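Local coordinates for putative Zn-dependent exopeptidase (Bacteroides vulgatus ATCC 8482, PDB 3GUX), which is probably a zinc-dependent exopeptidase of the M28 family, an aminopeptidase-like hydrolase that removes residues from peptide ends, at residues I99-H104 with D308-E313; V134-E139 with K300-T305; E139-I144 with I153-F158. All coordinates share one frame; numbering follows the deposited sequence.

Interaction 1 of 3, residues I99-H104 with D308-E313; sequences ILLCAH and DVIYNE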
loop_
_atom_site.group_PDB
_atom_site.type_symbol
_atom_site.label_atom_id
_atom_site.label_comp_id
_atom_site.label_asym_id
_atom_site.label_seq_id
_atom_site.Cartn_x
_atom_site.Cartn_y
_atom_site.Cartn_z
ATOM N N ILE A 99 -10.201 6.365 -2.969
ATOM C CA ILE A 99 -9.362 5.984 -1.830
ATOM C C ILE A 99 -8.016 5.518 -2.393
ATOM O O ILE A 99 -7.962 4.772 -3.372
ATOM C CB ILE A 99 -9.944 4.881 -0.928
ATOM C CG1 ILE A 99 -11.333 5.256 -0.398
ATOM C CG2 ILE A 99 -8.944 4.584 0.227
ATOM C CD1 ILE A 99 -11.403 6.571 0.391
ATOM N N LEU A 100 -6.926 6.007 -1.816
ATOM C CA LEU A 100 -5.588 5.580 -2.249
ATOM C C LEU A 100 -5.131 4.422 -1.397
ATOM O O LEU A 100 -5.264 4.477 -0.192
ATOM C CB LEU A 100 -4.567 6.716 -2.119
ATOM C CG LEU A 100 -3.088 6.370 -2.350
ATOM C CD1 LEU A 100 -2.844 5.732 -3.708
ATOM C CD2 LEU A 100 -2.303 7.610 -2.198
ATOM N N LEU A 101 -4.590 3.384 -2.026
ATOM C CA LEU A 101 -4.006 2.262 -1.325
ATOM C C LEU A 101 -2.580 2.141 -1.840
ATOM O O LEU A 101 -2.380 2.089 -3.043
ATOM C CB LEU A 101 -4.739 0.952 -1.596
ATOM C CG LEU A 101 -6.213 0.854 -1.200
ATOM C CD1 LEU A 101 -6.722 -0.556 -1.492
ATOM C CD2 LEU A 101 -6.420 1.212 0.271
ATOM N N CYS A 102 -1.603 2.056 -0.948
ATOM C CA CYS A 102 -0.208 1.993 -1.377
ATOM C C CYS A 102 0.711 1.165 -0.487
ATOM O O CYS A 102 0.379 0.797 0.652
ATOM C CB CYS A 102 0.316 3.417 -1.524
ATOM S SG CYS A 102 0.131 4.428 -0.062
ATOM N N ALA A 103 1.893 0.890 -1.057
ATOM C CA ALA A 103 2.936 0.057 -0.481
ATOM C C ALA A 103 4.197 0.290 -1.310
ATOM O O ALA A 103 4.093 0.719 -2.459
ATOM C CB ALA A 103 2.550 -1.408 -0.559
ATOM N N HIS A 104 5.357 0.061 -0.734
ATOM C CA HIS A 104 6.585 0.058 -1.505
ATOM C C HIS A 104 6.980 -1.349 -1.914
ATOM O O HIS A 104 6.768 -2.265 -1.179
ATOM C CB HIS A 104 7.709 0.789 -0.751
ATOM C CG HIS A 104 8.395 -0.038 0.280
ATOM N ND1 HIS A 104 9.483 -0.821 0.001
ATOM C CD2 HIS A 104 8.167 -0.179 1.595
ATOM C CE1 HIS A 104 9.875 -1.438 1.090
ATOM N NE2 HIS A 104 9.100 -1.059 2.075
ATOM N N ASP A 308 -13.285 -4.117 3.995
ATOM C CA ASP A 308 -14.525 -3.680 4.671
ATOM C C ASP A 308 -14.509 -2.160 4.890
ATOM O O ASP A 308 -15.558 -1.545 4.849
ATOM C CB ASP A 308 -14.788 -4.446 5.981
ATOM C CG ASP A 308 -15.476 -5.787 5.753
ATOM O OD1 ASP A 308 -16.722 -5.818 5.761
ATOM O OD2 ASP A 308 -14.788 -6.810 5.605
ATOM N N VAL A 309 -13.327 -1.576 5.102
ATOM C CA VAL A 309 -13.220 -0.141 5.228
ATOM C C VAL A 309 -13.556 0.486 3.876
ATOM O O VAL A 309 -14.490 1.287 3.800
ATOM C CB VAL A 309 -11.848 0.326 5.735
ATOM C CG1 VAL A 309 -11.652 1.835 5.500
ATOM C CG2 VAL A 309 -11.699 0.003 7.198
ATOM N N ILE A 310 -12.871 0.061 2.812
ATOM C CA ILE A 310 -13.045 0.734 1.512
ATOM C C ILE A 310 -14.383 0.480 0.873
ATOM O O ILE A 310 -14.894 1.387 0.232
ATOM C CB ILE A 310 -11.886 0.471 0.463
ATOM C CG1 ILE A 310 -11.925 -0.924 -0.143
ATOM C CG2 ILE A 310 -10.524 0.758 1.086
ATOM C CD1 ILE A 310 -10.740 -1.167 -1.062
ATOM N N TYR A 311 -14.953 -0.712 1.049
ATOM C CA TYR A 311 -16.279 -1.007 0.495
ATOM C C TYR A 311 -17.433 -0.221 1.198
ATOM O O TYR A 311 -18.525 -0.097 0.620
ATOM C CB TYR A 311 -16.557 -2.534 0.450
ATOM C CG TYR A 311 -15.927 -3.235 -0.738
ATOM C CD1 TYR A 311 -14.566 -3.501 -0.773
ATOM C CD2 TYR A 311 -16.688 -3.644 -1.830
ATOM C CE1 TYR A 311 -13.977 -4.145 -1.840
ATOM C CE2 TYR A 311 -16.085 -4.297 -2.931
ATOM C CZ TYR A 311 -14.730 -4.547 -2.910
ATOM O OH TYR A 311 -14.080 -5.169 -3.950
ATOM N N ASN A 312 -17.180 0.256 2.424
ATOM C CA ASN A 312 -18.105 1.110 3.180
ATOM C C ASN A 312 -18.112 2.601 2.761
ATOM O O ASN A 312 -18.998 3.352 3.185
ATOM C CB ASN A 312 -17.768 1.064 4.678
ATOM C CG ASN A 312 -18.571 0.042 5.459
ATOM O OD1 ASN A 312 -19.141 -0.909 4.906
ATOM N ND2 ASN A 312 -18.613 0.244 6.783
ATOM N N GLU A 313 -17.149 3.026 1.936
ATOM C CA GLU A 313 -17.017 4.437 1.540
ATOM C C GLU A 313 -18.103 4.821 0.536
ATOM O O GLU A 313 -18.286 4.112 -0.450
ATOM C CB GLU A 313 -15.646 4.702 0.950
ATOM C CG GLU A 313 -14.527 4.579 1.969
ATOM C CD GLU A 313 -14.540 5.673 3.023
ATOM O OE1 GLU A 313 -15.022 6.781 2.725
ATOM O OE2 GLU A 313 -14.066 5.420 4.151
#
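The carboxylate of Glu313 has Ile99 CD1 off one of its faces, with CD1 4.2 Å from Glu313 CD, while its two oxygens take charged partners elsewhere. OE1 forms a salt bridge with Arg197; OE2 forms one with Lys228 and a hydrogen bond with the hydroxyl of Tyr198. These partners probably balance the buried charge and would be expected to favour the ionised form. The apolar touch is made by the CG methylene: Glu313 CG lies 4.0 Å from both CG1 and CD1 of Ile99, and the two side chains cross at about a right angle.

Further along the strand, Leu101 and Ile310 reach toward each other tip to tip, CD1 to CD1 at 4.1 Å. Ile310 makes this approach with CG1 placed between its own backbone N and carbonyl carbon (chi1 74°) and the chain then extended, which leaves CG2 for Ile99 CG2 at 4.2 Å. No hydrogen bond crosses the contact.

Strand 98-104 lies inside the sheet of this M28 fold, between strands 152-158 and 198-203, and the C-terminal part of helix 296-311 packs on it through Ile310. Helix 223-236 also lies against this helix end, where Lys232 touches Asp308 and Val309.

Interaction 2 of 3, residues V134-E139 with K300-T305; sequences VGVLLE and KAVGQT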
loop_
_atom_site.group_PDB
_atom_site.type_symbol
_atom_site.label_atom_id
_atom_site.label_comp_id
_atom_site.label_asym_id
_atom_site.label_seq_id
_atom_site.Cartn_x
_atom_site.Cartn_y
_atom_site.Cartn_z
ATOM N N VAL A 134 2.550 -5.170 -0.780
ATOM C CA VAL A 134 2.244 -5.318 -2.197
ATOM C C VAL A 134 1.330 -6.541 -2.435
ATOM O O VAL A 134 0.369 -6.476 -3.209
ATOM C CB VAL A 134 3.516 -5.444 -3.073
ATOM C CG1 VAL A 134 3.139 -5.840 -4.511
ATOM C CG2 VAL A 134 4.331 -4.147 -3.057
ATOM N N GLY A 135 1.670 -7.663 -1.806
ATOM C CA GLY A 135 0.877 -8.863 -1.930
ATOM C C GLY A 135 -0.575 -8.724 -1.508
ATOM O O GLY A 135 -1.476 -9.207 -2.189
ATOM N N VAL A 136 -0.799 -8.062 -0.380
ATOM C CA VAL A 136 -2.145 -7.807 0.084
ATOM C C VAL A 136 -2.892 -6.924 -0.926
ATOM O O VAL A 136 -4.053 -7.160 -1.237
ATOM C CB VAL A 136 -2.121 -7.100 1.428
ATOM C CG1 VAL A 136 -3.502 -6.591 1.766
ATOM C CG2 VAL A 136 -1.618 -7.999 2.495
ATOM N N LEU A 137 -2.231 -5.907 -1.457
ATOM C CA LEU A 137 -2.872 -5.015 -2.424
ATOM C C LEU A 137 -3.215 -5.686 -3.762
ATOM O O LEU A 137 -4.235 -5.340 -4.388
ATOM C CB LEU A 137 -2.026 -3.743 -2.614
ATOM C CG LEU A 137 -1.990 -2.809 -1.387
ATOM C CD1 LEU A 137 -1.197 -1.525 -1.664
ATOM C CD2 LEU A 137 -3.408 -2.464 -0.894
ATOM N N LEU A 138 -2.378 -6.621 -4.210
ATOM C CA LEU A 138 -2.663 -7.368 -5.437
ATOM C C LEU A 138 -3.926 -8.181 -5.231
ATOM O O LEU A 138 -4.787 -8.203 -6.103
ATOM C CB LEU A 138 -1.510 -8.297 -5.829
ATOM C CG LEU A 138 -0.238 -7.665 -6.416
ATOM C CD1 LEU A 138 0.894 -8.685 -6.523
ATOM C CD2 LEU A 138 -0.508 -7.034 -7.775
ATOM N N GLU A 139 -4.048 -8.830 -4.065
ATOM C CA GLU A 139 -5.249 -9.608 -3.765
ATOM C C GLU A 139 -6.451 -8.677 -3.673
ATOM O O GLU A 139 -7.517 -9.047 -4.124
ATOM C CB GLU A 139 -5.095 -10.455 -2.491
ATOM C CG GLU A 139 -6.379 -11.102 -1.996
ATOM C CD GLU A 139 -7.038 -12.067 -3.005
ATOM O OE1 GLU A 139 -6.452 -12.418 -4.063
ATOM O OE2 GLU A 139 -8.165 -12.492 -2.718
ATOM N N LYS A 300 -4.934 -12.004 6.357
ATOM C CA LYS A 300 -6.363 -11.985 6.306
ATOM C C LYS A 300 -6.896 -10.809 7.131
ATOM O O LYS A 300 -7.805 -10.099 6.693
ATOM C CB LYS A 300 -6.971 -13.314 6.807
ATOM C CG LYS A 300 -8.541 -13.330 6.881
ATOM C CD LYS A 300 -9.217 -13.239 5.498
ATOM C CE LYS A 300 -10.770 -13.370 5.586
ATOM N NZ LYS A 300 -11.441 -13.249 4.233
ATOM N N ALA A 301 -6.334 -10.606 8.321
ATOM C CA ALA A 301 -6.775 -9.509 9.181
ATOM C C ALA A 301 -6.566 -8.169 8.524
ATOM O O ALA A 301 -7.426 -7.279 8.608
ATOM C CB ALA A 301 -6.059 -9.544 10.550
ATOM N N VAL A 302 -5.418 -7.987 7.890
ATOM C CA VAL A 302 -5.124 -6.711 7.236
ATOM C C VAL A 302 -5.957 -6.528 5.978
ATOM O O VAL A 302 -6.603 -5.494 5.783
ATOM C CB VAL A 302 -3.636 -6.571 6.890
ATOM C CG1 VAL A 302 -3.381 -5.286 6.043
ATOM C CG2 VAL A 302 -2.843 -6.554 8.191
ATOM N N GLY A 303 -5.933 -7.527 5.128
ATOM C CA GLY A 303 -6.621 -7.456 3.861
ATOM C C GLY A 303 -8.117 -7.300 4.037
ATOM O O GLY A 303 -8.731 -6.444 3.387
ATOM N N GLN A 304 -8.725 -8.092 4.917
ATOM C CA GLN A 304 -10.194 -7.998 5.076
ATOM C C GLN A 304 -10.619 -6.660 5.664
ATOM O O GLN A 304 -11.689 -6.112 5.289
ATOM C CB GLN A 304 -10.743 -9.120 5.967
ATOM C CG GLN A 304 -12.267 -9.323 5.812
ATOM C CD GLN A 304 -12.616 -9.685 4.387
ATOM O OE1 GLN A 304 -12.089 -10.669 3.867
ATOM N NE2 GLN A 304 -13.494 -8.885 3.740
ATOM N N THR A 305 -9.827 -6.161 6.616
ATOM C CA THR A 305 -10.123 -4.875 7.270
ATOM C C THR A 305 -10.082 -3.783 6.211
ATOM O O THR A 305 -11.003 -2.999 6.128
ATOM C CB THR A 305 -9.145 -4.564 8.424
ATOM O OG1 THR A 305 -9.364 -5.497 9.479
ATOM C CG2 THR A 305 -9.290 -3.099 8.958
#
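Well clear of the touch between Val136 and Gly303, Lys300 NZ is held by three oxygens: Gln304 OE1 at 2.7 Å, Glu23 OE1 in a salt bridge, and the carbonyl of Phe24. The ammonium approaches the Gln304 carbonyl at a C=O...N angle of 144°, tilted 25° from the amide plane. Gln304 OE1 also accepts from Phe24 N, and its NE2 donates to Pro22 O and Asp308 OD2, which fixes the rotation of the amide. On another side of the helix, Thr305 OG1 donates to Ala301 O at 2.8 Å.

Helices 131-146 and 296-311 are neighbours on one face of the central sheet in this alpha/beta exopeptidase fold, as their leucine and isoleucine contacts with strand 98-104 testify. The backbones come close at Val136 and Gly303, whose CA atoms are 5.9 Å apart; glycine presents no side chain there, and a methyl meets its backbone directly. The touching atom is Val136 CG1, 3.9 Å from Gly303 CA. Val136 turns this methyl outward by setting CG1 anti to the backbone N (chi1 168°). All three touching residues are buried, and no hydrogen bond joins the helices within this contact. The same CG1 of Val136 has a looser neighbour in Val302 CG1 at 4.5 Å.

Interaction 3 of 3, residues E139-I144 with I153-F158; sequences EIARQI and IDIVFF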
loop_
_atom_site.group_PDB
_atom_site.type_symbol
_atom_site.label_atom_id
_atom_site.label_comp_id
_atom_site.label_asym_id
_atom_site.label_seq_id
_atom_site.Cartn_x
_atom_site.Cartn_y
_atom_site.Cartn_z
ATOM N N GLU A 139 -4.048 -8.830 -4.065
ATOM C CA GLU A 139 -5.249 -9.608 -3.765
ATOM C C GLU A 139 -6.451 -8.677 -3.673
ATOM O O GLU A 139 -7.517 -9.047 -4.124
ATOM C CB GLU A 139 -5.095 -10.455 -2.491
ATOM C CG GLU A 139 -6.379 -11.102 -1.996
ATOM C CD GLU A 139 -7.038 -12.067 -3.005
ATOM O OE1 GLU A 139 -6.452 -12.418 -4.063
ATOM O OE2 GLU A 139 -8.165 -12.492 -2.718
ATOM N N ILE A 140 -6.290 -7.478 -3.108
ATOM C CA ILE A 140 -7.404 -6.494 -3.102
ATOM C C ILE A 140 -7.781 -6.091 -4.552
ATOM O O ILE A 140 -8.962 -5.997 -4.879
ATOM C CB ILE A 140 -7.109 -5.292 -2.200
ATOM C CG1 ILE A 140 -7.099 -5.746 -0.736
ATOM C CG2 ILE A 140 -8.153 -4.165 -2.406
ATOM C CD1 ILE A 140 -6.601 -4.737 0.231
ATOM N N ALA A 141 -6.778 -5.934 -5.413
ATOM C CA ALA A 141 -6.991 -5.625 -6.834
ATOM C C ALA A 141 -7.863 -6.690 -7.511
ATOM O O ALA A 141 -8.842 -6.377 -8.194
ATOM C CB ALA A 141 -5.642 -5.493 -7.574
ATOM N N ARG A 142 -7.499 -7.949 -7.289
ATOM C CA ARG A 142 -8.198 -9.076 -7.857
ATOM C C ARG A 142 -9.674 -9.078 -7.428
ATOM O O ARG A 142 -10.553 -9.367 -8.233
ATOM C CB ARG A 142 -7.487 -10.372 -7.445
ATOM C CG ARG A 142 -8.062 -11.633 -8.134
ATOM C CD ARG A 142 -7.334 -12.914 -7.738
ATOM N NE ARG A 142 -7.656 -13.359 -6.379
ATOM C CZ ARG A 142 -8.709 -14.094 -6.035
ATOM N NH1 ARG A 142 -9.612 -14.481 -6.940
ATOM N NH2 ARG A 142 -8.899 -14.432 -4.757
ATOM N N GLN A 143 -9.929 -8.743 -6.166
ATOM C CA GLN A 143 -11.282 -8.683 -5.636
ATOM C C GLN A 143 -12.031 -7.498 -6.220
ATOM O O GLN A 143 -13.253 -7.591 -6.433
ATOM C CB GLN A 143 -11.272 -8.570 -4.112
ATOM C CG GLN A 143 -10.657 -9.754 -3.370
ATOM C CD GLN A 143 -11.450 -11.028 -3.462
ATOM O OE1 GLN A 143 -12.684 -11.023 -3.613
ATOM N NE2 GLN A 143 -10.743 -12.142 -3.344
ATOM N N ILE A 144 -11.319 -6.376 -6.438
ATOM C CA ILE A 144 -11.946 -5.193 -7.049
ATOM C C ILE A 144 -12.419 -5.589 -8.436
ATOM O O ILE A 144 -13.531 -5.253 -8.815
ATOM C CB ILE A 144 -11.042 -3.936 -7.100
ATOM C CG1 ILE A 144 -10.833 -3.381 -5.691
ATOM C CG2 ILE A 144 -11.681 -2.859 -7.989
ATOM C CD1 ILE A 144 -9.836 -2.250 -5.598
ATOM N N ILE A 153 -10.716 3.219 -6.700
ATOM C CA ILE A 153 -9.569 2.815 -5.899
ATOM C C ILE A 153 -8.305 2.952 -6.749
ATOM O O ILE A 153 -8.318 2.657 -7.950
ATOM C CB ILE A 153 -9.674 1.361 -5.383
ATOM C CG1 ILE A 153 -10.985 1.116 -4.605
ATOM C CG2 ILE A 153 -8.461 1.026 -4.528
ATOM C CD1 ILE A 153 -11.225 2.038 -3.410
ATOM N N ASP A 154 -7.250 3.478 -6.130
ATOM C CA ASP A 154 -5.929 3.527 -6.734
ATOM C C ASP A 154 -4.990 2.672 -5.908
ATOM O O ASP A 154 -4.910 2.846 -4.688
ATOM C CB ASP A 154 -5.383 4.945 -6.763
ATOM C CG ASP A 154 -6.226 5.847 -7.589
ATOM O OD1 ASP A 154 -6.416 5.573 -8.793
ATOM O OD2 ASP A 154 -6.743 6.823 -7.027
ATOM N N ILE A 155 -4.302 1.747 -6.584
ATOM C CA ILE A 155 -3.273 0.905 -5.998
ATOM C C ILE A 155 -1.939 1.482 -6.538
ATOM O O ILE A 155 -1.729 1.507 -7.746
ATOM C CB ILE A 155 -3.491 -0.576 -6.354
ATOM C CG1 ILE A 155 -4.759 -1.082 -5.657
ATOM C CG2 ILE A 155 -2.301 -1.412 -5.947
ATOM C CD1 ILE A 155 -5.052 -2.569 -5.844
ATOM N N VAL A 156 -1.077 1.989 -5.657
ATOM C CA VAL A 156 0.209 2.529 -6.073
ATOM C C VAL A 156 1.367 1.818 -5.372
ATOM O O VAL A 156 1.394 1.740 -4.137
ATOM C CB VAL A 156 0.304 4.017 -5.756
ATOM C CG1 VAL A 156 1.665 4.577 -6.194
ATOM C CG2 VAL A 156 -0.818 4.751 -6.433
ATOM N N PHE A 157 2.273 1.237 -6.159
ATOM C CA PHE A 157 3.465 0.626 -5.616
ATOM C C PHE A 157 4.619 1.605 -5.820
ATOM O O PHE A 157 5.025 1.892 -6.959
ATOM C CB PHE A 157 3.783 -0.722 -6.252
ATOM C CG PHE A 157 2.630 -1.706 -6.261
ATOM C CD1 PHE A 157 1.838 -1.916 -5.132
ATOM C CD2 PHE A 157 2.410 -2.511 -7.375
ATOM C CE1 PHE A 157 0.803 -2.861 -5.143
ATOM C CE2 PHE A 157 1.358 -3.447 -7.398
ATOM C CZ PHE A 157 0.561 -3.623 -6.280
ATOM N N PHE A 158 5.138 2.113 -4.704
ATOM C CA PHE A 158 6.253 3.031 -4.688
ATOM C C PHE A 158 7.575 2.302 -4.774
ATOM O O PHE A 158 7.757 1.295 -4.113
ATOM C CB PHE A 158 6.288 3.843 -3.388
ATOM C CG PHE A 158 5.107 4.731 -3.195
ATOM C CD1 PHE A 158 4.780 5.675 -4.151
ATOM C CD2 PHE A 158 4.363 4.661 -2.035
ATOM C CE1 PHE A 158 3.724 6.522 -3.974
ATOM C CE2 PHE A 158 3.285 5.494 -1.856
ATOM C CZ PHE A 158 2.957 6.423 -2.823
#
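Helix segment 139-144 runs roughly opposite in direction to strand segment 153-158, with CA atoms 7.6 Å apart at Ala141 and Ile155 and 8.4 Å apart at Ile144 and Ile153. This is the returning half of a beta-alpha-beta crossover: strand 98-104 leads by way of helix 131-146 to strand 152-158, its parallel neighbour in the sheet, and the helix packs against the strand that follows it.

Two apolar pairs carry the packing. Ile155 extends CG1 and CD1 from the strand (chi2 -176°), so that CD1 presses on the methyl of Ala141 at 3.4 Å between Ile155 CD1 and Ala141 CB, tighter than usual van der Waals contact. One helical turn on, Ile144 crosses Ile153 obliquely. Its CD1 sits against the branch point, 3.6 Å from Ile153 CB, and is also near CG1 and CG2 of Ile153, so a single methyl touches three carbons.

Tyr91 of strand 81-91 touches both Ala141 and Ile144, while Met307 of helix 296-311 meets Ile140 and Gln143. The side of the helix turned from the strand is polar. There Arg142 grips the Glu139 carboxylate side-on with two nitrogens: NE bonds to OE1 at 2.8 Å, the acceptor nearly in the guanidinium plane, and NH2 bonds to the syn lone pair of OE2 at 2.9 Å. Ser28 OG and Asp25 N also hold Glu139. Gln143 NE2 reaches Glu139 OE2 at 2.7 Å, from above the carboxylate plane, with an N-H...O angle of 161°.

How the interactions relate
The three contacts form one continuous core, their centres 8 to 10 Å apart. Interactions 1 and 2 share helix 296-311, and interactions 2 and 3 share helix 131-146 and Glu139 itself. Interactions 1 and 3 are joined through the sheet: Leu101 N lies 2.7 Å from Asp154 O and Ala103 O 2.8 Å from Phe158 N, both probable hydrogen bonds between parallel strands. Leu137, in the helix segment of interaction 2, touches both other contacts, with Leu137 CD2 3.7 Å from Leu101 CB and Leu137 O 3.2 Å from Ile155 CD1. The side chains that touch across these contacts are apolar apart from Glu313, consistent with packing of the fold.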